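Local coordinates for protein putative arylalkylamine N-Acetyltransferase 7 (Aedes aegypti, PDB 4FD7) that probably transfers acetyl groups from acetyl-CoA to the amino nitrogen of arylalkylamines or related amines, at residues Asp84-Val89 against Arg177-Lys182; Ala171-Cys176 against Met233-Asp238. All coordinates share one frame; numbering follows the deposited sequence.

Interaction 1 of 2, residues Asp84-Val89 against Arg177-Lys182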
loop_
_atom_site.group_PDB
_atom_site.type_symbol
_atom_site.label_atom_id
_atom_site.label_comp_id
_atom_site.label_asym_id
_atom_site.label_seq_id
_atom_site.Cartn_x
_atom_site.Cartn_y
_atom_site.Cartn_z
ATOM N N ASP A 84 -12.975 6.350 1.807
ATOM C CA ASP A 84 -13.408 5.097 2.410
ATOM C C ASP A 84 -12.982 5.069 3.876
ATOM O O ASP A 84 -13.440 4.220 4.627
ATOM C CB ASP A 84 -12.841 3.886 1.668
ATOM C CG ASP A 84 -13.362 3.777 0.231
ATOM O OD1 ASP A 84 -14.355 4.461 -0.098
ATOM O OD2 ASP A 84 -12.792 2.991 -0.559
ATOM N N ARG A 85 -12.107 6.002 4.267
ATOM C CA ARG A 85 -11.668 6.117 5.664
ATOM C C ARG A 85 -10.997 4.833 6.146
ATOM O O ARG A 85 -11.267 4.306 7.234
ATOM C CB ARG A 85 -12.825 6.533 6.576
ATOM C CG ARG A 85 -13.256 7.986 6.378
ATOM C CD ARG A 85 -14.097 8.490 7.557
ATOM N NE ARG A 85 -14.502 9.877 7.374
ATOM C CZ ARG A 85 -15.207 10.574 8.262
ATOM N NH1 ARG A 85 -15.572 10.013 9.414
ATOM N NH2 ARG A 85 -15.540 11.829 7.997
ATOM N N MET A 86 -10.111 4.315 5.312
ATOM C CA MET A 86 -9.394 3.114 5.692
ATOM C C MET A 86 -7.894 3.335 5.631
ATOM O O MET A 86 -7.133 2.456 6.027
ATOM C CB MET A 86 -9.806 1.920 4.809
ATOM C CG MET A 86 -11.262 1.453 5.028
ATOM S SD MET A 86 -11.567 0.724 6.661
ATOM C CE MET A 86 -10.627 -0.793 6.535
ATOM N N SER A 87 -7.459 4.499 5.162
ATOM C CA SER A 87 -6.024 4.708 4.973
ATOM C C SER A 87 -5.277 4.995 6.274
ATOM O O SER A 87 -5.816 5.614 7.192
ATOM C CB SER A 87 -5.738 5.770 3.909
ATOM O OG SER A 87 -6.249 5.340 2.655
ATOM N N LEU A 88 -4.028 4.537 6.336
ATOM C CA LEU A 88 -3.279 4.583 7.589
ATOM C C LEU A 88 -2.073 5.524 7.544
ATOM O O LEU A 88 -1.420 5.643 6.516
ATOM C CB LEU A 88 -2.848 3.170 7.968
ATOM C CG LEU A 88 -4.005 2.226 8.315
ATOM C CD1 LEU A 88 -3.496 0.815 8.555
ATOM C CD2 LEU A 88 -4.728 2.753 9.551
ATOM N N VAL A 89 -1.779 6.191 8.665
ATOM C CA VAL A 89 -0.685 7.160 8.693
ATOM C C VAL A 89 0.154 6.958 9.950
ATOM O O VAL A 89 -0.379 6.578 10.999
ATOM C CB VAL A 89 -1.208 8.624 8.620
ATOM C CG1 VAL A 89 -2.089 8.993 9.837
ATOM C CG2 VAL A 89 -0.052 9.619 8.512
ATOM N N ARG A 177 -9.845 -6.134 12.399
ATOM C CA ARG A 177 -10.674 -6.726 13.434
ATOM C C ARG A 177 -11.804 -5.773 13.761
ATOM O O ARG A 177 -12.938 -6.194 14.013
ATOM C CB ARG A 177 -9.849 -7.027 14.692
ATOM C CG ARG A 177 -8.844 -8.155 14.513
ATOM C CD ARG A 177 -8.441 -8.777 15.855
ATOM N NE ARG A 177 -7.306 -9.683 15.706
ATOM C CZ ARG A 177 -6.247 -9.703 16.505
ATOM N NH1 ARG A 177 -6.169 -8.864 17.532
ATOM N NH2 ARG A 177 -5.262 -10.569 16.284
ATOM N N ALA A 178 -11.487 -4.485 13.758
ATOM C CA ALA A 178 -12.453 -3.459 14.120
ATOM C C ALA A 178 -13.582 -3.303 13.098
ATOM O O ALA A 178 -14.738 -3.134 13.472
ATOM C CB ALA A 178 -11.759 -2.124 14.368
ATOM N N VAL A 179 -13.247 -3.379 11.814
ATOM C CA VAL A 179 -14.247 -3.189 10.767
ATOM C C VAL A 179 -14.842 -4.495 10.246
ATOM O O VAL A 179 -15.705 -4.475 9.372
ATOM C CB VAL A 179 -13.671 -2.401 9.595
ATOM C CG1 VAL A 179 -13.029 -1.119 10.116
ATOM C CG2 VAL A 179 -12.662 -3.257 8.860
ATOM N N GLY A 180 -14.377 -5.619 10.781
ATOM C CA GLY A 180 -14.949 -6.923 10.483
ATOM C C GLY A 180 -14.433 -7.605 9.226
ATOM O O GLY A 180 -15.135 -8.411 8.617
ATOM N N LEU A 181 -13.210 -7.285 8.823
ATOM C CA LEU A 181 -12.598 -7.979 7.691
ATOM C C LEU A 181 -11.713 -9.095 8.206
ATOM O O LEU A 181 -11.058 -8.940 9.244
ATOM C CB LEU A 181 -11.782 -6.997 6.845
ATOM C CG LEU A 181 -12.550 -5.903 6.093
ATOM C CD1 LEU A 181 -11.573 -4.822 5.652
ATOM C CD2 LEU A 181 -13.286 -6.466 4.873
ATOM N N LYS A 182 -11.671 -10.208 7.477
ATOM C CA LYS A 182 -10.895 -11.374 7.922
ATOM C C LYS A 182 -9.481 -11.384 7.355
ATOM O O LYS A 182 -8.607 -12.089 7.854
ATOM C CB LYS A 182 -11.585 -12.675 7.491
ATOM C CG LYS A 182 -13.055 -12.810 7.910
ATOM C CD LYS A 182 -13.565 -14.193 7.502
ATOM C CE LYS A 182 -15.022 -14.388 7.887
ATOM N NZ LYS A 182 -15.434 -15.796 7.629
#

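Interaction 2 of 2, residues Ala171-Cys176 against Met233-Asp238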
loop_
_atom_site.group_PDB
_atom_site.type_symbol
_atom_site.label_atom_id
_atom_site.label_comp_id
_atom_site.label_asym_id
_atom_site.label_seq_id
_atom_site.Cartn_x
_atom_site.Cartn_y
_atom_site.Cartn_z
ATOM N N ALA A 171 -0.306 -2.617 11.709
ATOM C CA ALA A 171 -1.562 -1.935 12.077
ATOM C C ALA A 171 -2.832 -2.412 11.347
ATOM O O ALA A 171 -3.945 -2.057 11.742
ATOM C CB ALA A 171 -1.414 -0.426 11.934
ATOM N N ARG A 172 -2.678 -3.196 10.290
ATOM C CA ARG A 172 -3.833 -3.690 9.546
ATOM C C ARG A 172 -4.614 -4.693 10.383
ATOM O O ARG A 172 -5.830 -4.880 10.210
ATOM C CB ARG A 172 -3.379 -4.329 8.235
ATOM C CG ARG A 172 -3.009 -3.308 7.165
ATOM C CD ARG A 172 -2.669 -4.012 5.860
ATOM N NE ARG A 172 -1.973 -3.111 4.940
ATOM C CZ ARG A 172 -1.663 -3.429 3.688
ATOM N NH1 ARG A 172 -2.003 -4.617 3.191
ATOM N NH2 ARG A 172 -1.026 -2.551 2.930
ATOM N N ILE A 173 -3.903 -5.325 11.310
ATOM C CA ILE A 173 -4.489 -6.370 12.134
ATOM C C ILE A 173 -5.611 -5.820 13.030
ATOM O O ILE A 173 -6.749 -6.299 12.945
ATOM C CB ILE A 173 -3.409 -7.158 12.929
ATOM C CG1 ILE A 173 -2.505 -7.938 11.971
ATOM C CG2 ILE A 173 -4.059 -8.090 13.901
ATOM C CD1 ILE A 173 -1.304 -8.563 12.641
ATOM N N PRO A 174 -5.317 -4.816 13.887
ATOM C CA PRO A 174 -6.463 -4.306 14.653
ATOM C C PRO A 174 -7.493 -3.568 13.788
ATOM O O PRO A 174 -8.680 -3.643 14.098
ATOM C CB PRO A 174 -5.821 -3.353 15.682
ATOM C CG PRO A 174 -4.477 -3.028 15.128
ATOM C CD PRO A 174 -4.042 -4.197 14.307
ATOM N N LEU A 175 -7.064 -2.888 12.728
ATOM C CA LEU A 175 -8.014 -2.189 11.852
ATOM C C LEU A 175 -9.024 -3.167 11.249
ATOM O O LEU A 175 -10.225 -2.894 11.249
ATOM C CB LEU A 175 -7.289 -1.429 10.731
ATOM C CG LEU A 175 -8.157 -0.791 9.636
ATOM C CD1 LEU A 175 -9.135 0.254 10.199
ATOM C CD2 LEU A 175 -7.298 -0.177 8.537
ATOM N N CYS A 176 -8.544 -4.311 10.765
ATOM C CA CYS A 176 -9.437 -5.303 10.162
ATOM C C CYS A 176 -10.366 -5.903 11.203
ATOM O O CYS A 176 -11.527 -6.174 10.927
ATOM C CB CYS A 176 -8.659 -6.430 9.494
ATOM S SG CYS A 176 -7.914 -5.995 7.925
ATOM N N MET A 233 0.692 -11.104 -1.639
ATOM C CA MET A 233 0.830 -11.698 -0.305
ATOM C C MET A 233 -0.421 -11.431 0.541
ATOM O O MET A 233 -1.073 -10.371 0.410
ATOM C CB MET A 233 2.098 -11.198 0.393
ATOM C CG MET A 233 3.371 -11.351 -0.440
ATOM S SD MET A 233 4.779 -10.591 0.399
ATOM C CE MET A 233 4.995 -11.741 1.758
ATOM N N SER A 234 -0.760 -12.396 1.397
ATOM C CA SER A 234 -1.996 -12.314 2.189
ATOM C C SER A 234 -1.824 -12.585 3.687
ATOM O O SER A 234 -0.962 -13.350 4.106
ATOM C CB SER A 234 -3.089 -13.226 1.590
ATOM O OG SER A 234 -2.674 -14.574 1.491
ATOM N N LEU A 235 -2.677 -11.957 4.488
ATOM C CA LEU A 235 -2.606 -12.065 5.942
ATOM C C LEU A 235 -3.994 -12.251 6.523
ATOM O O LEU A 235 -4.843 -11.365 6.397
ATOM C CB LEU A 235 -1.983 -10.796 6.525
ATOM C CG LEU A 235 -1.867 -10.676 8.046
ATOM C CD1 LEU A 235 -0.824 -11.653 8.586
ATOM C CD2 LEU A 235 -1.529 -9.236 8.419
ATOM N N ARG A 236 -4.220 -13.399 7.159
ATOM C CA ARG A 236 -5.449 -13.612 7.917
ATOM C C ARG A 236 -5.323 -12.994 9.293
ATOM O O ARG A 236 -4.354 -13.238 10.021
ATOM C CB ARG A 236 -5.774 -15.097 8.060
ATOM C CG ARG A 236 -6.410 -15.703 6.829
ATOM C CD ARG A 236 -7.078 -17.032 7.162
ATOM N NE ARG A 236 -8.337 -16.892 7.897
ATOM C CZ ARG A 236 -9.144 -17.916 8.146
ATOM N NH1 ARG A 236 -8.807 -19.129 7.723
ATOM N NH2 ARG A 236 -10.275 -17.741 8.806
ATOM N N VAL A 237 -6.304 -12.174 9.644
ATOM C CA VAL A 237 -6.273 -11.488 10.912
ATOM C C VAL A 237 -7.232 -12.220 11.830
ATOM O O VAL A 237 -7.722 -13.293 11.472
ATOM C CB VAL A 237 -6.633 -10.010 10.758
ATOM C CG1 VAL A 237 -5.780 -9.396 9.640
ATOM C CG2 VAL A 237 -8.113 -9.842 10.444
ATOM N N ASP A 238 -7.478 -11.694 13.003
ATOM C CA ASP A 238 -8.408 -12.346 13.909
ATOM C C ASP A 238 -7.981 -13.782 14.190
ATOM O O ASP A 238 -6.812 -14.049 14.460
ATOM C CB ASP A 238 -9.822 -12.279 13.320
ATOM C CG ASP A 238 -10.180 -13.507 12.576
ATOM O OD1 ASP A 238 -10.270 -14.539 13.246
ATOM O OD2 ASP A 238 -10.364 -13.450 11.354
#

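Interaction 1 of 2, residues Asp84-Val89 against Arg177-Lys182
Val179 and Leu181 receive the methyl end of Met86 in a small buried contact of the GNAT fold, where the last turn of helix 172-179 and the chain leaving it face the loop that leads into strand 88-92. Val179 closes the helix and reaches toward Met86 tip to tip. Val179 CG2 lies 4.0 Å from Met86 CE, while Val179 CG1 approaches the sulfur, 4.2 Å from Met86 SD. Gly180 then leaves the helical conformation with a positive phi of 85°, turning the chain in the manner of a Schellman motif. A probable hydrogen bond runs from Leu181 N back to Cys176 O, and the side chain of Leu181 packs on Cys176. That turn delivers Leu181 to the same methionine, and Leu148 of strand 146-155 touches both Met86 and Leu181. Trp3 touches both Val179 and Leu181. The contact is a worked example of how a flexible thioether spans a wide backbone gap: the CA atoms of Met86 and Val179 stay 9.4 Å apart. Bends at chi2 (-67°) and chi3 (-69°) curl the chain and carry its terminal methyl to one branch of the leucine, Met86 CE lying 4.2 Å from Leu181 CD1.

Interaction 2 of 2, residues Ala171-Cys176 against Met233-Asp238
Arg172 NH1 is held by two hydroxyl groups, Ser184 OG and Thr186 OG1 of strand 183-188, and NH2 of the same guanidinium bonds to Asn102 OD1, so hydrogen bonds to three residues fix the rotation of a buried cationic group. This is helix-on-sheet packing within the GNAT fold: helix 172-179 lies against the three-stranded sheet in which 229-236 is the central strand. Strand 183-188 is its neighbour there, pairing through its backbone with Met233 and Leu235. The arginine, with chi2 (-176°) and chi3 both near 180°, stretches from the helix to that neighbouring strand.

Between the two segments themselves the touches are apolar. Leu235 and Val237, two positions apart, both point toward the helix, whereas Ser234, just before Leu235, is hydrogen-bonded through OG to Asp205 OD1 and Tyr142 OH. Ile173 and Leu235 cross at about a right angle, and the touch is made by single branches, Ile173 CG1 and Leu235 CD2, at 3.9 Å. Val237 sits across one helical turn, between Ile173 and Cys176, and the CA atoms of Ile173 and Val237 come within 5.6 Å. Such closeness brings a side-chain methyl against the helix backbone itself, Val237 CG1 being 4.1 Å from Ile173 CA. The turn is closed by the bond from Cys176 N to Arg172 O, at 2.8 Å. With chi1 at -50°, the valine places CG2 between its own backbone N and carbonyl carbon and turns both methyls to the cysteine, the nearer being Val237 CG2, 3.6 Å from Cys176 CB.

Overall arrangement
Interactions 1 and 2 use successive parts of helix 172-179, and their centres lie 9 Å apart. Their segments alternate along the chain. The helix packs on the loop entering strand 88-92 and on the C-terminal end of strand 229-236. Direct joints link the two contacts: Lys182 O probably accepts a hydrogen bond from Val237 N at 2.9 Å, and Leu181 O packs on Val237 CG2 at 3.3 Å. Leu175 extends the first contact by touching Met86 and Leu88. In GNAT enzymes the loop before the helix that here is 164-170 generally binds the CoA pyrophosphate; helix 172-179 follows that helix, and both contacts are structural packing.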